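Local atomic coordinates of amidase, hydantoinase/carbamoylase family (Paraburkholderia phymatum, PDB entry 6C0D), a protein that probably hydrolyses N-carbamoyl-L-amino acids as a zinc-dependent, homodimeric amidase of the peptidase M20 family. Residues 74-79 / 125-130. Residues are numbered along the deposited sequence; the frame is centred on the assembly and turned at random.
Sequences FGRSRK and AVDVAS
Asp127 OD1 accepts the backbone N-H of Ser77, 2.8 Å from Ser77 N in a bond close to straight; the donor comes from the anti side, 31° out of the carboxylate plane. The other oxygen, OD2, takes a salt bridge from Arg188 and a hydrogen bond from Gln189, so both ends of the carboxylate are fixed. Asp127 also packs against Phe74, whose CZ lies 3.6 Å from Asp127 CB, with ring and carboxylate planes 69° apart. With CG anti to the backbone N (chi1 -161°), the ring of Phe74 also reaches Ala129, Phe74 CD1 standing 3.7 Å from Ala129 CB. Gly75 and Val128 form an antiparallel hydrogen-bonded pair: Gly75 N to Val128 O is 2.8 Å and nearly straight, and Val128 N to Gly75 O is 2.9 Å. Strand 73-76 thereby joins strand 125-130, which on its other edge runs parallel to strand 83-88 in the zinc-binding domain of the M20 fold. Past the Gly75-Val128 pair, backbone-to-backbone bonds between the two segments give way to side-chain and water links. Ser77 OG accepts from Lys79 N in an ST turn and shares a hydrogen-bonded water with Val126 N, while resting 3.4 Å from Ala125 CA.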
loop_
_atom_site.group_PDB
_atom_site.type_symbol
_atom_site.label_atom_id
_atom_site.label_comp_id
_atom_site.label_asym_id
_atom_site.label_seq_id
_atom_site.Cartn_x
_atom_site.Cartn_y
_atom_site.Cartn_z
ATOM N N PHE A 74 -32.914 28.108 5.652
ATOM C CA PHE A 74 -32.903 29.314 4.839
ATOM C C PHE A 74 -33.719 30.393 5.532
ATOM O O PHE A 74 -34.896 30.180 5.848
ATOM C CB PHE A 74 -33.443 29.045 3.430
ATOM C CG PHE A 74 -33.048 30.106 2.437
ATOM C CD1 PHE A 74 -31.823 30.038 1.783
ATOM C CD2 PHE A 74 -33.878 31.197 2.196
ATOM C CE1 PHE A 74 -31.440 31.035 0.884
ATOM C CE2 PHE A 74 -33.499 32.199 1.293
ATOM C CZ PHE A 74 -32.280 32.115 0.644
ATOM N N GLY A 75 -33.092 31.542 5.762
ATOM C CA GLY A 75 -33.757 32.694 6.325
ATOM C C GLY A 75 -33.863 33.765 5.260
ATOM O O GLY A 75 -32.855 34.379 4.884
ATOM N N ARG A 76 -35.071 33.964 4.741
ATOM C CA ARG A 76 -35.303 34.897 3.644
ATOM C C ARG A 76 -35.635 36.269 4.221
ATOM O O ARG A 76 -36.458 36.383 5.133
ATOM C CB ARG A 76 -36.450 34.398 2.767
ATOM C CG ARG A 76 -36.682 35.147 1.442
ATOM C CD ARG A 76 -37.862 34.484 0.724
ATOM N NE ARG A 76 -38.129 35.003 -0.622
ATOM C CZ ARG A 76 -39.013 35.963 -0.888
ATOM N NH1 ARG A 76 -39.683 36.537 0.105
ATOM N NH2 ARG A 76 -39.229 36.355 -2.144
ATOM N N SER A 77 -34.980 37.300 3.705
ATOM C CA SER A 77 -35.338 38.658 4.089
ATOM C C SER A 77 -36.817 38.942 3.805
ATOM O O SER A 77 -37.416 38.411 2.860
ATOM C CB SER A 77 -34.455 39.652 3.327
ATOM O OG SER A 77 -34.737 40.995 3.687
ATOM N N ARG A 78 -37.425 39.786 4.644
ATOM C CA ARG A 78 -38.776 40.261 4.366
ATOM C C ARG A 78 -38.792 41.577 3.596
ATOM O O ARG A 78 -39.874 42.065 3.244
ATOM C CB ARG A 78 -39.568 40.404 5.673
ATOM C CG ARG A 78 -39.513 39.163 6.555
ATOM C CD ARG A 78 -40.354 39.341 7.816
ATOM N NE ARG A 78 -40.237 38.215 8.738
ATOM C CZ ARG A 78 -41.047 37.161 8.738
ATOM N NH1 ARG A 78 -42.036 37.084 7.856
ATOM N NH2 ARG A 78 -40.869 36.185 9.624
ATOM N N LYS A 79 -37.639 42.136 3.301
ATOM C CA LYS A 79 -37.512 43.415 2.621
ATOM C C LYS A 79 -37.636 43.244 1.107
ATOM O O LYS A 79 -37.277 42.198 0.567
ATOM C CB LYS A 79 -36.161 44.038 2.965
ATOM C CG LYS A 79 -36.096 44.474 4.436
ATOM C CD LYS A 79 -34.682 44.514 4.969
ATOM C CE LYS A 79 -34.718 44.783 6.502
ATOM N NZ LYS A 79 -33.318 44.718 7.058
ATOM N N ALA A 125 -32.083 43.860 1.332
ATOM C CA ALA A 125 -32.457 42.475 1.591
ATOM C C ALA A 125 -31.212 41.591 1.674
ATOM O O ALA A 125 -30.406 41.545 0.738
ATOM C CB ALA A 125 -33.411 41.965 0.506
ATOM N N VAL A 126 -31.062 40.884 2.796
ATOM C CA VAL A 126 -29.996 39.898 2.989
ATOM C C VAL A 126 -30.651 38.585 3.409
ATOM O O VAL A 126 -31.388 38.558 4.400
ATOM C CB VAL A 126 -28.986 40.349 4.056
ATOM C CG1 VAL A 126 -27.893 39.264 4.245
ATOM C CG2 VAL A 126 -28.373 41.710 3.671
ATOM N N ASP A 127 -30.413 37.514 2.640
ATOM C CA ASP A 127 -30.859 36.159 2.966
ATOM C C ASP A 127 -29.690 35.397 3.588
ATOM O O ASP A 127 -28.528 35.683 3.290
ATOM C CB ASP A 127 -31.334 35.375 1.726
ATOM C CG ASP A 127 -32.523 36.009 0.994
ATOM O OD1 ASP A 127 -33.264 36.853 1.556
ATOM O OD2 ASP A 127 -32.753 35.600 -0.171
ATOM N N VAL A 128 -29.991 34.419 4.452
ATOM C CA VAL A 128 -28.951 33.633 5.116
ATOM C C VAL A 128 -29.215 32.150 4.899
ATOM O O VAL A 128 -30.346 31.691 5.076
ATOM C CB VAL A 128 -28.894 33.957 6.629
ATOM C CG1 VAL A 128 -27.785 33.175 7.310
ATOM C CG2 VAL A 128 -28.707 35.458 6.837
ATOM N N ALA A 129 -28.164 31.378 4.593
ATOM C CA ALA A 129 -28.364 29.967 4.264
ATOM C C ALA A 129 -27.365 29.046 4.954
ATOM O O ALA A 129 -26.180 29.375 5.077
ATOM C CB ALA A 129 -28.256 29.726 2.755
ATOM N N SER A 130 -27.854 27.871 5.366
ATOM C CA SER A 130 -27.011 26.708 5.655
ATOM C C SER A 130 -27.433 25.598 4.697
ATOM O O SER A 130 -28.458 24.941 4.919
ATOM C CB SER A 130 -27.135 26.254 7.111
ATOM O OG SER A 130 -26.424 25.035 7.306
HETATM O O HOH W 1 -32.399 40.863 5.435
#